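PDB 3R2U: metallo-beta-lactamase family protein from Staphylococcus aureus, which binds an iron(III) ion in a metallo-beta-lactamase fold and, with its added rhodanese-like domain, probably acts as a metal-dependent hydrolase or related sulfur-handling enzyme. Local coordinates for residues 44-49 and 130-135; 98-103 and 117-122; 135-140 and 148-153; 159-164 and 210-215. One frame throughout, in Å; residues are numbered along the deposited sequence.

Contact 1 (44-49 and 130-135)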
loop_
_atom_site.group_PDB
_atom_site.type_symbol
_atom_site.label_atom_id
_atom_site.label_comp_id
_atom_site.label_asym_id
_atom_site.label_seq_id
_atom_site.Cartn_x
_atom_site.Cartn_y
_atom_site.Cartn_z
ATOM N N CYS A 44 -20.729 8.136 20.527
ATOM C CA CYS A 44 -21.317 9.285 21.207
ATOM C C CYS A 44 -20.300 10.403 21.186
ATOM O O CYS A 44 -19.235 10.305 21.819
ATOM C CB CYS A 44 -21.644 8.912 22.648
ATOM S SG CYS A 44 -22.277 10.254 23.668
ATOM N N GLN A 45 -20.607 11.471 20.472
ATOM C CA GLN A 45 -19.660 12.587 20.402
ATOM C C GLN A 45 -19.514 13.312 21.746
ATOM O O GLN A 45 -18.431 13.821 22.060
ATOM C CB GLN A 45 -20.003 13.551 19.257
ATOM C CG GLN A 45 -19.726 12.957 17.832
ATOM C CD GLN A 45 -18.238 12.656 17.548
ATOM O OE1 GLN A 45 -17.345 13.045 18.315
ATOM N NE2 GLN A 45 -17.975 11.975 16.424
ATOM N N LYS A 46 -20.561 13.302 22.565
ATOM C CA LYS A 46 -20.481 13.944 23.878
ATOM C C LYS A 46 -19.503 13.255 24.846
ATOM O O LYS A 46 -18.706 13.933 25.485
ATOM C CB LYS A 46 -21.867 14.059 24.495
ATOM C CG LYS A 46 -22.744 15.031 23.717
ATOM C CD LYS A 46 -24.138 15.147 24.285
ATOM C CE LYS A 46 -24.874 16.320 23.650
ATOM N NZ LYS A 46 -24.139 17.614 23.854
ATOM N N THR A 47 -19.538 11.927 24.943
ATOM C CA THR A 47 -18.654 11.213 25.867
ATOM C C THR A 47 -17.465 10.526 25.198
ATOM O O THR A 47 -16.490 10.221 25.854
ATOM C CB THR A 47 -19.406 10.102 26.589
ATOM O OG1 THR A 47 -19.754 9.093 25.637
ATOM C CG2 THR A 47 -20.663 10.639 27.269
ATOM N N GLY A 48 -17.558 10.242 23.902
ATOM C CA GLY A 48 -16.489 9.529 23.205
ATOM C C GLY A 48 -16.679 8.010 23.194
ATOM O O GLY A 48 -15.926 7.290 22.526
ATOM N N GLU A 49 -17.687 7.514 23.908
ATOM C CA GLU A 49 -17.940 6.081 23.948
ATOM C C GLU A 49 -18.361 5.601 22.573
ATOM O O GLU A 49 -18.982 6.331 21.824
ATOM C CB GLU A 49 -18.966 5.718 25.026
ATOM C CG GLU A 49 -18.424 6.041 26.419
ATOM C CD GLU A 49 -19.351 5.636 27.574
ATOM O OE1 GLU A 49 -20.218 4.748 27.418
ATOM O OE2 GLU A 49 -19.184 6.203 28.662
ATOM N N VAL A 130 -24.609 3.755 25.110
ATOM C CA VAL A 130 -23.280 3.981 24.575
ATOM C C VAL A 130 -23.163 5.506 24.712
ATOM O O VAL A 130 -23.612 6.275 23.846
ATOM C CB VAL A 130 -23.178 3.515 23.106
ATOM C CG1 VAL A 130 -21.756 3.671 22.580
ATOM C CG2 VAL A 130 -23.623 2.068 22.997
ATOM N N GLY A 131 -22.584 5.953 25.821
ATOM C CA GLY A 131 -22.559 7.380 26.104
ATOM C C GLY A 131 -24.033 7.755 26.225
ATOM O O GLY A 131 -24.784 7.088 26.940
ATOM N N ASN A 132 -24.476 8.746 25.465
ATOM C CA ASN A 132 -25.892 9.166 25.520
ATOM C C ASN A 132 -26.787 8.462 24.486
ATOM O O ASN A 132 -27.996 8.702 24.456
ATOM C CB ASN A 132 -26.004 10.676 25.356
ATOM C CG ASN A 132 -25.299 11.428 26.466
ATOM O OD1 ASN A 132 -24.484 12.302 26.208
ATOM N ND2 ASN A 132 -25.600 11.077 27.699
ATOM N N ILE A 133 -26.200 7.609 23.650
ATOM C CA ILE A 133 -26.973 6.854 22.644
ATOM C C ILE A 133 -27.666 5.743 23.374
ATOM O O ILE A 133 -27.060 5.074 24.213
ATOM C CB ILE A 133 -26.099 6.193 21.560
ATOM C CG1 ILE A 133 -25.192 7.203 20.861
ATOM C CG2 ILE A 133 -26.994 5.478 20.513
ATOM C CD1 ILE A 133 -24.133 6.514 20.000
ATOM N N LYS A 134 -28.941 5.552 23.075
ATOM C CA LYS A 134 -29.729 4.520 23.711
ATOM C C LYS A 134 -30.051 3.433 22.701
ATOM O O LYS A 134 -30.486 3.728 21.596
ATOM C CB LYS A 134 -31.039 5.112 24.246
ATOM C CG LYS A 134 -31.937 4.088 24.937
ATOM C CD LYS A 134 -33.340 4.656 25.226
ATOM C CE LYS A 134 -34.173 3.620 25.970
ATOM N NZ LYS A 134 -35.575 4.019 26.235
ATOM N N LEU A 135 -29.808 2.186 23.078
ATOM C CA LEU A 135 -30.182 1.058 22.277
ATOM C C LEU A 135 -31.165 0.213 23.066
ATOM O O LEU A 135 -30.874 -0.175 24.214
ATOM C CB LEU A 135 -28.974 0.190 21.956
ATOM C CG LEU A 135 -27.856 0.799 21.117
ATOM C CD1 LEU A 135 -26.738 -0.219 21.036
ATOM C CD2 LEU A 135 -28.374 1.186 19.726
#
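C44 reaches across to the turn at G131 and N132, and its side chain carries much of the contact. CB rests on V130 O at 3.5 Å and on the G131 CA a little farther off. With SG anti to its own backbone N (chi1 176°), the sulfur reaches the turn, where N132 N donates to C44 SG over 3.2 Å in a nearly straight bond (173°). The same sulfur also accepts a longer bond of 3.5 Å from T47 N, so one thiol ties the bend at 44-49 to itself and to its neighbour. Behind it, I133 CD1 lies against the backbone of C44.

T47 OG1 takes the backbone N of E49 in an ST turn and comes within 3.3 Å of G131 CA. C44 CB and T47 OG1 thus both close on G131 CA, and the turn is held tightly against the 44-49 bend at this residue. E49 OE1 accepts from G131 N at 3.1 Å, the N-H arriving well above the carboxylate plane. At the outer rim the K46 and N132 side chains cross at about a right angle, K46 CD 3.5 Å from N132 OD1.

Here two hairpin bends meet, 37-44 into 49-53 and the type II' turn V130-I133, one from each sheet of the beta sandwich in the alpha-beta/beta-alpha metallo-beta-lactamase fold.

Contact 2 (98-103 and 117-122)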
loop_
_atom_site.group_PDB
_atom_site.type_symbol
_atom_site.label_atom_id
_atom_site.label_comp_id
_atom_site.label_asym_id
_atom_site.label_seq_id
_atom_site.Cartn_x
_atom_site.Cartn_y
_atom_site.Cartn_z
ATOM N N ALA A 98 -13.536 -4.217 26.630
ATOM C CA ALA A 98 -14.813 -3.555 26.415
ATOM C C ALA A 98 -15.956 -4.370 27.015
ATOM O O ALA A 98 -15.822 -5.583 27.269
ATOM C CB ALA A 98 -15.049 -3.363 24.918
ATOM N N ASN A 99 -17.066 -3.693 27.286
ATOM C CA ASN A 99 -18.275 -4.379 27.713
ATOM C C ASN A 99 -18.884 -5.009 26.471
ATOM O O ASN A 99 -18.968 -4.351 25.440
ATOM C CB ASN A 99 -19.259 -3.401 28.331
ATOM C CG ASN A 99 -18.811 -2.926 29.699
ATOM O OD1 ASN A 99 -18.627 -1.750 29.923
ATOM N ND2 ASN A 99 -18.588 -3.850 30.590
ATOM N N ILE A 100 -19.260 -6.282 26.544
ATOM C CA ILE A 100 -19.900 -6.933 25.413
ATOM C C ILE A 100 -21.297 -7.397 25.776
ATOM O O ILE A 100 -21.570 -7.760 26.913
ATOM C CB ILE A 100 -19.049 -8.060 24.800
ATOM C CG1 ILE A 100 -18.799 -9.185 25.811
ATOM C CG2 ILE A 100 -17.710 -7.464 24.301
ATOM C CD1 ILE A 100 -18.269 -10.462 25.150
ATOM N N TYR A 101 -22.178 -7.338 24.783
ATOM C CA TYR A 101 -23.592 -7.632 24.939
ATOM C C TYR A 101 -23.991 -8.655 23.905
ATOM O O TYR A 101 -23.811 -8.437 22.702
ATOM C CB TYR A 101 -24.410 -6.336 24.763
ATOM C CG TYR A 101 -23.967 -5.264 25.742
ATOM C CD1 TYR A 101 -22.822 -4.510 25.492
ATOM C CD2 TYR A 101 -24.661 -5.028 26.922
ATOM C CE1 TYR A 101 -22.386 -3.560 26.370
ATOM C CE2 TYR A 101 -24.225 -4.064 27.829
ATOM C CZ TYR A 101 -23.087 -3.334 27.539
ATOM O OH TYR A 101 -22.613 -2.373 28.404
ATOM N N VAL A 102 -24.475 -9.799 24.379
ATOM C CA VAL A 102 -24.931 -10.848 23.503
ATOM C C VAL A 102 -26.280 -11.331 24.038
ATOM O O VAL A 102 -26.634 -11.089 25.191
ATOM C CB VAL A 102 -23.936 -12.020 23.423
ATOM C CG1 VAL A 102 -22.561 -11.539 22.936
ATOM C CG2 VAL A 102 -23.841 -12.741 24.752
ATOM N N SER A 103 -27.036 -12.007 23.194
ATOM C CA SER A 103 -28.334 -12.481 23.590
ATOM C C SER A 103 -28.356 -13.541 24.698
ATOM O O SER A 103 -27.646 -14.557 24.641
ATOM C CB SER A 103 -29.085 -13.028 22.371
ATOM O OG SER A 103 -30.373 -13.539 22.752
ATOM N N ASN A 117 -15.505 -13.129 31.258
ATOM C CA ASN A 117 -16.114 -12.634 32.476
ATOM C C ASN A 117 -16.750 -11.290 32.229
ATOM O O ASN A 117 -16.245 -10.471 31.433
ATOM C CB ASN A 117 -15.095 -12.549 33.626
ATOM C CG ASN A 117 -14.784 -13.910 34.224
ATOM O OD1 ASN A 117 -15.573 -14.850 34.097
ATOM N ND2 ASN A 117 -13.641 -14.017 34.901
ATOM N N HIS A 118 -17.895 -11.096 32.868
ATOM C CA HIS A 118 -18.626 -9.839 32.785
ATOM C C HIS A 118 -19.427 -9.625 31.488
ATOM O O HIS A 118 -20.033 -8.571 31.312
ATOM C CB HIS A 118 -17.688 -8.656 33.069
ATOM C CG HIS A 118 -16.945 -8.785 34.360
ATOM N ND1 HIS A 118 -17.542 -8.574 35.585
ATOM C CD2 HIS A 118 -15.658 -9.118 34.622
ATOM C CE1 HIS A 118 -16.654 -8.766 36.544
ATOM N NE2 HIS A 118 -15.503 -9.097 35.987
ATOM N N THR A 119 -19.445 -10.617 30.595
ATOM C CA THR A 119 -20.289 -10.559 29.398
ATOM C C THR A 119 -21.709 -10.212 29.848
ATOM O O THR A 119 -22.146 -10.664 30.898
ATOM C CB THR A 119 -20.318 -11.934 28.700
ATOM O OG1 THR A 119 -19.028 -12.208 28.168
ATOM C CG2 THR A 119 -21.350 -11.988 27.564
ATOM N N HIS A 120 -22.417 -9.386 29.090
ATOM C CA HIS A 120 -23.793 -9.043 29.443
ATOM C C HIS A 120 -24.731 -9.839 28.563
ATOM O O HIS A 120 -24.692 -9.710 27.350
ATOM C CB HIS A 120 -24.076 -7.548 29.250
ATOM C CG HIS A 120 -23.283 -6.671 30.153
ATOM N ND1 HIS A 120 -22.037 -6.191 29.814
ATOM C CD2 HIS A 120 -23.548 -6.200 31.396
ATOM C CE1 HIS A 120 -21.566 -5.459 30.812
ATOM N NE2 HIS A 120 -22.464 -5.449 31.783
ATOM N N PHE A 121 -25.544 -10.683 29.173
ATOM C CA PHE A 121 -26.536 -11.459 28.447
ATOM C C PHE A 121 -27.802 -10.640 28.500
ATOM O O PHE A 121 -28.434 -10.535 29.543
ATOM C CB PHE A 121 -26.712 -12.823 29.089
ATOM C CG PHE A 121 -25.484 -13.673 29.009
ATOM C CD1 PHE A 121 -24.538 -13.646 30.017
ATOM C CD2 PHE A 121 -25.257 -14.472 27.906
ATOM C CE1 PHE A 121 -23.396 -14.432 29.935
ATOM C CE2 PHE A 121 -24.125 -15.262 27.825
ATOM C CZ PHE A 121 -23.203 -15.243 28.834
ATOM N N VAL A 122 -28.158 -10.033 27.380
ATOM C CA VAL A 122 -29.298 -9.136 27.350
ATOM C C VAL A 122 -30.590 -9.804 26.936
ATOM O O VAL A 122 -30.595 -10.815 26.231
ATOM C CB VAL A 122 -29.013 -7.900 26.447
ATOM C CG1 VAL A 122 -27.838 -7.117 27.024
ATOM C CG2 VAL A 122 -28.725 -8.307 24.990
HETATM O O HOH W 1 -18.876 -7.424 29.268
#
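N99 opens the contact at the edge of the H120 imidazole: its ND2 lies near the ring plane, 3.4 Å from H120 CE1, with the amide turned 70° from the ring. I100 is the first residue bound through its backbone. Its O accepts from H120 N at 2.8 Å and, weakly, from H120 ND1, so backbone and ring of one residue share a single carbonyl. A water bridges I100 N to H118 O, continuing the pairing where the strands have parted, while I100 CD1 touches T119 OG1, a hydroxyl bonded to P116 O.

Y101 pairs with H120 in parallel register, and their side chains lie side by side, pointing the same way. The rings are nearly parallel, at 11°, but slid apart with centroids 4.6 Å from each other, so Y101 CE2 sits over the imidazole and ND1 over the phenol rim. With chi1 at -65°, H120 CG stands beside its own backbone N, which brings ND1 to the carbonyl that N already uses. V122 CG1 meets the phenol edge.

V102 faces the other way. Its N donates to H120 O at 3.0 Å, its O receives V122 N at 2.9 Å, and its CG2 touches both T119 CG2 and F121 CD2. The S103 hydroxyl bonds outside the pair, to E146 O and E105 N.

Strand 99-103 lies between 72-77 and the outermost strand 120-122; I100 packs on helix 89-96, whereas S103 and V122 meet I148 of strand 148-153 in the other sheet.

Contact 3 (135-140 and 148-153)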
loop_
_atom_site.group_PDB
_atom_site.type_symbol
_atom_site.label_atom_id
_atom_site.label_comp_id
_atom_site.label_asym_id
_atom_site.label_seq_id
_atom_site.Cartn_x
_atom_site.Cartn_y
_atom_site.Cartn_z
ATOM N N LEU A 135 -29.808 2.186 23.078
ATOM C CA LEU A 135 -30.182 1.058 22.277
ATOM C C LEU A 135 -31.165 0.213 23.066
ATOM O O LEU A 135 -30.874 -0.175 24.214
ATOM C CB LEU A 135 -28.974 0.190 21.956
ATOM C CG LEU A 135 -27.856 0.799 21.117
ATOM C CD1 LEU A 135 -26.738 -0.219 21.036
ATOM C CD2 LEU A 135 -28.374 1.186 19.726
ATOM N N LYS A 136 -32.314 -0.092 22.466
ATOM C CA LYS A 136 -33.272 -0.976 23.105
ATOM C C LYS A 136 -33.152 -2.323 22.435
ATOM O O LYS A 136 -33.148 -2.422 21.196
ATOM C CB LYS A 136 -34.700 -0.456 23.015
ATOM C CG LYS A 136 -35.742 -1.406 23.683
ATOM C CD LYS A 136 -37.090 -0.738 23.928
ATOM C CE LYS A 136 -37.057 0.239 25.138
ATOM N NZ LYS A 136 -36.779 -0.414 26.481
ATOM N N VAL A 137 -32.993 -3.355 23.261
ATOM C CA VAL A 137 -32.882 -4.722 22.783
ATOM C C VAL A 137 -34.282 -5.238 22.504
ATOM O O VAL A 137 -35.180 -5.132 23.355
ATOM C CB VAL A 137 -32.202 -5.643 23.833
ATOM C CG1 VAL A 137 -32.201 -7.119 23.369
ATOM C CG2 VAL A 137 -30.764 -5.171 24.107
ATOM N N LEU A 138 -34.490 -5.730 21.294
ATOM C CA LEU A 138 -35.749 -6.346 20.932
ATOM C C LEU A 138 -35.460 -7.808 20.592
ATOM O O LEU A 138 -34.577 -8.083 19.786
ATOM C CB LEU A 138 -36.382 -5.627 19.741
ATOM C CG LEU A 138 -36.752 -4.132 19.879
ATOM C CD1 LEU A 138 -37.347 -3.597 18.565
ATOM C CD2 LEU A 138 -37.723 -3.879 21.008
ATOM N N HIS A 139 -36.138 -8.752 21.249
ATOM C CA HIS A 139 -35.973 -10.177 20.927
ATOM C C HIS A 139 -36.746 -10.380 19.638
ATOM O O HIS A 139 -37.919 -10.131 19.595
ATOM C CB HIS A 139 -36.465 -11.087 22.071
ATOM C CG HIS A 139 -36.249 -12.555 21.835
ATOM N ND1 HIS A 139 -37.135 -13.515 22.273
ATOM C CD2 HIS A 139 -35.262 -13.225 21.186
ATOM C CE1 HIS A 139 -36.699 -14.717 21.926
ATOM N NE2 HIS A 139 -35.567 -14.570 21.252
ATOM N N THR A 140 -36.063 -10.794 18.574
ATOM C CA THR A 140 -36.693 -10.978 17.258
ATOM C C THR A 140 -36.322 -12.348 16.725
ATOM O O THR A 140 -35.550 -12.465 15.785
ATOM C CB THR A 140 -36.233 -9.859 16.267
ATOM O OG1 THR A 140 -34.800 -9.857 16.150
ATOM C CG2 THR A 140 -36.689 -8.484 16.756
ATOM N N ILE A 148 -31.589 -11.139 18.351
ATOM C CA ILE A 148 -32.020 -9.882 18.895
ATOM C C ILE A 148 -31.678 -8.767 17.919
ATOM O O ILE A 148 -30.768 -8.898 17.112
ATOM C CB ILE A 148 -31.385 -9.597 20.289
ATOM C CG1 ILE A 148 -29.865 -9.664 20.229
ATOM C CG2 ILE A 148 -31.956 -10.572 21.354
ATOM C CD1 ILE A 148 -29.193 -9.289 21.530
ATOM N N SER A 149 -32.469 -7.708 17.966
ATOM C CA SER A 149 -32.256 -6.522 17.167
ATOM C C SER A 149 -32.095 -5.324 18.097
ATOM O O SER A 149 -32.640 -5.333 19.211
ATOM C CB SER A 149 -33.441 -6.306 16.229
ATOM O OG SER A 149 -33.486 -7.326 15.240
ATOM N N PHE A 150 -31.359 -4.295 17.655
ATOM C CA PHE A 150 -31.124 -3.128 18.496
ATOM C C PHE A 150 -31.769 -1.840 17.939
ATOM O O PHE A 150 -31.452 -1.399 16.823
ATOM C CB PHE A 150 -29.613 -2.940 18.695
ATOM C CG PHE A 150 -28.908 -4.171 19.220
ATOM C CD1 PHE A 150 -28.876 -4.448 20.562
ATOM C CD2 PHE A 150 -28.246 -5.031 18.362
ATOM C CE1 PHE A 150 -28.186 -5.574 21.045
ATOM C CE2 PHE A 150 -27.578 -6.162 18.846
ATOM C CZ PHE A 150 -27.559 -6.418 20.180
ATOM N N LEU A 151 -32.679 -1.257 18.711
ATOM C CA LEU A 151 -33.393 -0.039 18.306
ATOM C C LEU A 151 -32.679 1.167 18.884
ATOM O O LEU A 151 -32.636 1.369 20.111
ATOM C CB LEU A 151 -34.837 -0.079 18.776
ATOM C CG LEU A 151 -35.752 1.071 18.327
ATOM C CD1 LEU A 151 -35.993 0.972 16.813
ATOM C CD2 LEU A 151 -37.076 1.034 19.108
ATOM N N LEU A 152 -32.128 1.980 17.991
ATOM C CA LEU A 152 -31.345 3.143 18.377
ATOM C C LEU A 152 -32.149 4.442 18.418
ATOM O O LEU A 152 -32.914 4.748 17.495
ATOM C CB LEU A 152 -30.150 3.297 17.421
ATOM C CG LEU A 152 -29.138 4.432 17.690
ATOM C CD1 LEU A 152 -27.767 4.112 17.053
ATOM C CD2 LEU A 152 -29.646 5.815 17.226
ATOM N N THR A 153 -31.962 5.183 19.513
ATOM C CA THR A 153 -32.520 6.516 19.680
ATOM C C THR A 153 -31.343 7.439 20.046
ATOM O O THR A 153 -30.583 7.155 20.997
ATOM C CB THR A 153 -33.626 6.529 20.731
ATOM O OG1 THR A 153 -34.645 5.599 20.337
ATOM C CG2 THR A 153 -34.245 7.940 20.877
#
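V137 sits at the apolar centre of this antiparallel beta hairpin, its two methyls divided between partners: CG1 lies 4.0 Å from I148 CG2, and CG2 4.0 Å from F150 CE1. Chi1 of 175° spreads them this way, CG1 anti to the backbone N and CG2 beside it, alongside the phenylalanine. Farther along the same face L135 CD2 packs on L152 CB at 3.6 Å. This face looks into the sandwich, where V137 and I148 meet V122 of the other sheet. H139, on the V137 side at the end of its strand, bonds through NE2 to P145 O.

Backbone bonds join the strands at the alternate pairs K136-L151 and L138-S149, each pair exchanging two of 2.8 Å. L151 N to K136 O is almost straight, at 176°.

The opposite face carries K136, L138, S149 and L151. L138 CD1 touches L151 CB, and both L138 and S149 lean on L165 of strand 164-168. The K136 chain bends away to a salt bridge with D127.

At the end nearer the iron, the polar edge closes with T140: its OG1, set between backbone N and carbonyl carbon (chi1 57°), shares a hydrogen bond of 3.0 Å with S149 OG.

Contact 4 (159-164 and 210-215)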
loop_
_atom_site.group_PDB
_atom_site.type_symbol
_atom_site.label_atom_id
_atom_site.label_comp_id
_atom_site.label_asym_id
_atom_site.label_seq_id
_atom_site.Cartn_x
_atom_site.Cartn_y
_atom_site.Cartn_z
ATOM N N ALA A 159 -33.278 13.610 20.613
ATOM C CA ALA A 159 -34.314 12.920 19.815
ATOM C C ALA A 159 -35.296 12.164 20.722
ATOM O O ALA A 159 -34.891 11.543 21.683
ATOM C CB ALA A 159 -33.669 11.962 18.825
ATOM N N GLN A 160 -36.581 12.223 20.394
ATOM C CA GLN A 160 -37.647 11.563 21.165
ATOM C C GLN A 160 -38.220 10.359 20.431
ATOM O O GLN A 160 -39.181 9.747 20.896
ATOM C CB GLN A 160 -38.810 12.531 21.348
ATOM C CG GLN A 160 -38.424 13.877 21.868
ATOM C CD GLN A 160 -38.089 13.839 23.323
ATOM O OE1 GLN A 160 -36.929 13.745 23.692
ATOM N NE2 GLN A 160 -39.107 13.857 24.161
ATOM N N VAL A 161 -37.676 10.068 19.262
ATOM C CA VAL A 161 -38.164 8.996 18.413
ATOM C C VAL A 161 -36.963 8.195 17.952
ATOM O O VAL A 161 -35.864 8.741 17.868
ATOM C CB VAL A 161 -38.902 9.550 17.165
ATOM C CG1 VAL A 161 -40.220 10.273 17.554
ATOM C CG2 VAL A 161 -37.994 10.486 16.365
ATOM N N PRO A 162 -37.160 6.898 17.665
ATOM C CA PRO A 162 -36.058 6.064 17.219
ATOM C C PRO A 162 -35.611 6.424 15.815
ATOM O O PRO A 162 -36.391 6.963 15.019
ATOM C CB PRO A 162 -36.646 4.656 17.273
ATOM C CG PRO A 162 -38.112 4.862 17.071
ATOM C CD PRO A 162 -38.417 6.128 17.771
ATOM N N MET A 163 -34.354 6.135 15.520
ATOM C CA MET A 163 -33.767 6.433 14.237
ATOM C C MET A 163 -33.659 5.202 13.357
ATOM O O MET A 163 -33.868 5.278 12.163
ATOM C CB MET A 163 -32.361 7.014 14.434
ATOM C CG MET A 163 -31.644 7.442 13.118
ATOM S SD MET A 163 -29.862 7.657 13.330
ATOM C CE MET A 163 -29.808 8.942 14.568
ATOM N N GLY A 164 -33.298 4.061 13.938
ATOM C CA GLY A 164 -33.093 2.875 13.139
ATOM C C GLY A 164 -32.975 1.611 13.960
ATOM O O GLY A 164 -32.862 1.661 15.181
ATOM N N PRO A 210 -42.133 3.125 14.026
ATOM C CA PRO A 210 -42.384 4.198 13.043
ATOM C C PRO A 210 -41.829 3.838 11.662
ATOM O O PRO A 210 -40.718 3.328 11.542
ATOM C CB PRO A 210 -41.657 5.400 13.632
ATOM C CG PRO A 210 -41.496 5.061 15.134
ATOM C CD PRO A 210 -41.279 3.585 15.137
ATOM N N ASP A 211 -42.609 4.102 10.630
ATOM C CA ASP A 211 -42.219 3.724 9.274
ATOM C C ASP A 211 -40.982 4.458 8.724
ATOM O O ASP A 211 -40.395 4.024 7.741
ATOM C CB ASP A 211 -43.412 3.859 8.320
ATOM C CG ASP A 211 -44.429 2.712 8.480
ATOM O OD1 ASP A 211 -44.135 1.726 9.217
ATOM O OD2 ASP A 211 -45.510 2.786 7.846
ATOM N N TYR A 212 -40.577 5.535 9.377
ATOM C CA TYR A 212 -39.413 6.311 8.942
ATOM C C TYR A 212 -38.073 5.838 9.568
ATOM O O TYR A 212 -36.994 6.445 9.317
ATOM C CB TYR A 212 -39.642 7.790 9.243
ATOM C CG TYR A 212 -39.928 8.089 10.708
ATOM C CD1 TYR A 212 -38.931 7.972 11.668
ATOM C CD2 TYR A 212 -41.186 8.523 11.123
ATOM C CE1 TYR A 212 -39.179 8.246 12.994
ATOM C CE2 TYR A 212 -41.447 8.806 12.462
ATOM C CZ TYR A 212 -40.440 8.668 13.387
ATOM O OH TYR A 212 -40.666 8.934 14.709
ATOM N N ILE A 213 -38.115 4.793 10.393
ATOM C CA ILE A 213 -36.864 4.294 10.958
ATOM C C ILE A 213 -36.056 3.604 9.854
ATOM O O ILE A 213 -36.621 3.020 8.920
ATOM C CB ILE A 213 -37.031 3.321 12.139
ATOM C CG1 ILE A 213 -37.637 1.989 11.696
ATOM C CG2 ILE A 213 -37.820 3.979 13.287
ATOM C CD1 ILE A 213 -37.550 0.903 12.792
ATOM N N GLN A 214 -34.739 3.707 9.942
ATOM C CA GLN A 214 -33.880 2.980 9.012
ATOM C C GLN A 214 -33.748 1.522 9.463
ATOM O O GLN A 214 -33.973 1.209 10.628
ATOM C CB GLN A 214 -32.501 3.601 8.959
ATOM C CG GLN A 214 -32.480 5.033 8.468
ATOM C CD GLN A 214 -31.079 5.593 8.440
ATOM O OE1 GLN A 214 -30.156 4.928 7.996
ATOM N NE2 GLN A 214 -30.915 6.825 8.900
ATOM N N ILE A 215 -33.405 0.642 8.519
ATOM C CA ILE A 215 -33.157 -0.765 8.788
ATOM C C ILE A 215 -31.684 -0.986 8.450
ATOM O O ILE A 215 -31.255 -0.759 7.322
ATOM C CB ILE A 215 -34.034 -1.723 7.914
ATOM C CG1 ILE A 215 -35.532 -1.525 8.163
ATOM C CG2 ILE A 215 -33.663 -3.165 8.159
ATOM C CD1 ILE A 215 -35.963 -1.662 9.581
HETATM O O HOH W 2 -34.670 7.286 10.500
#
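M163 O and Q214 N make the one hydrogen bond spanning the two segments, 2.9 Å long and close to straight at 169°. M163 O also accepts from a water 2.7 Å away, and this water donates to Y212 O as well, so a second, solvent-mediated link runs beside the first. Next to it G164 CA approaches Q214 O to 3.1 Å in a CH-O contact, with the parallel strands just starting to pair.

Outward from this bond lies an apolar patch. P162 CG touches both P210 CG and I213 CG2, each at 3.9 Å. The Y212 ring turns its edge to the other segment: P162 O lies near the ring plane by CE1, and Y212 OH reaches V161 CB at 3.1 Å, the two side chains crossing at about a right angle. Chi1 of 57° folds the tyrosine back so that P210 CB lies over one ring face.

The type I turn P210-I213, closed by I213 N to P210 O, holds P210, Y212 and I213 in place; beyond it lies a salt bridge from D211 to K241. T236 of the second subunit bonds to Y212 O, and I232 of that subunit packs on M163 and Q214.

The arrangement marks where strands 164-168 and 214-217 begin side by side, joined through helix 191-206 in a beta-alpha-beta crossover of the metallo-beta-lactamase fold.

Contact 1 joins the two sheets, its 44-49 bend coming from the one that holds contact 2 and its 130-135 turn from the one that holds contacts 3 and 4. Contact 3 is the buried member; the others are only partly buried. It shares L135 with contact 1, and its strand 148-153 bonds onward to contact 4 through L152 and M163; the centres of contacts 3 and 4 lie about 12 Å apart. Contact 2 meets contact 3 by packing across the sandwich. Their chemistry follows place: regular ladders in 2 and 3, a thiol and carboxylate gripping a turn in 1, and prolines, water and a neighbouring subunit around 4.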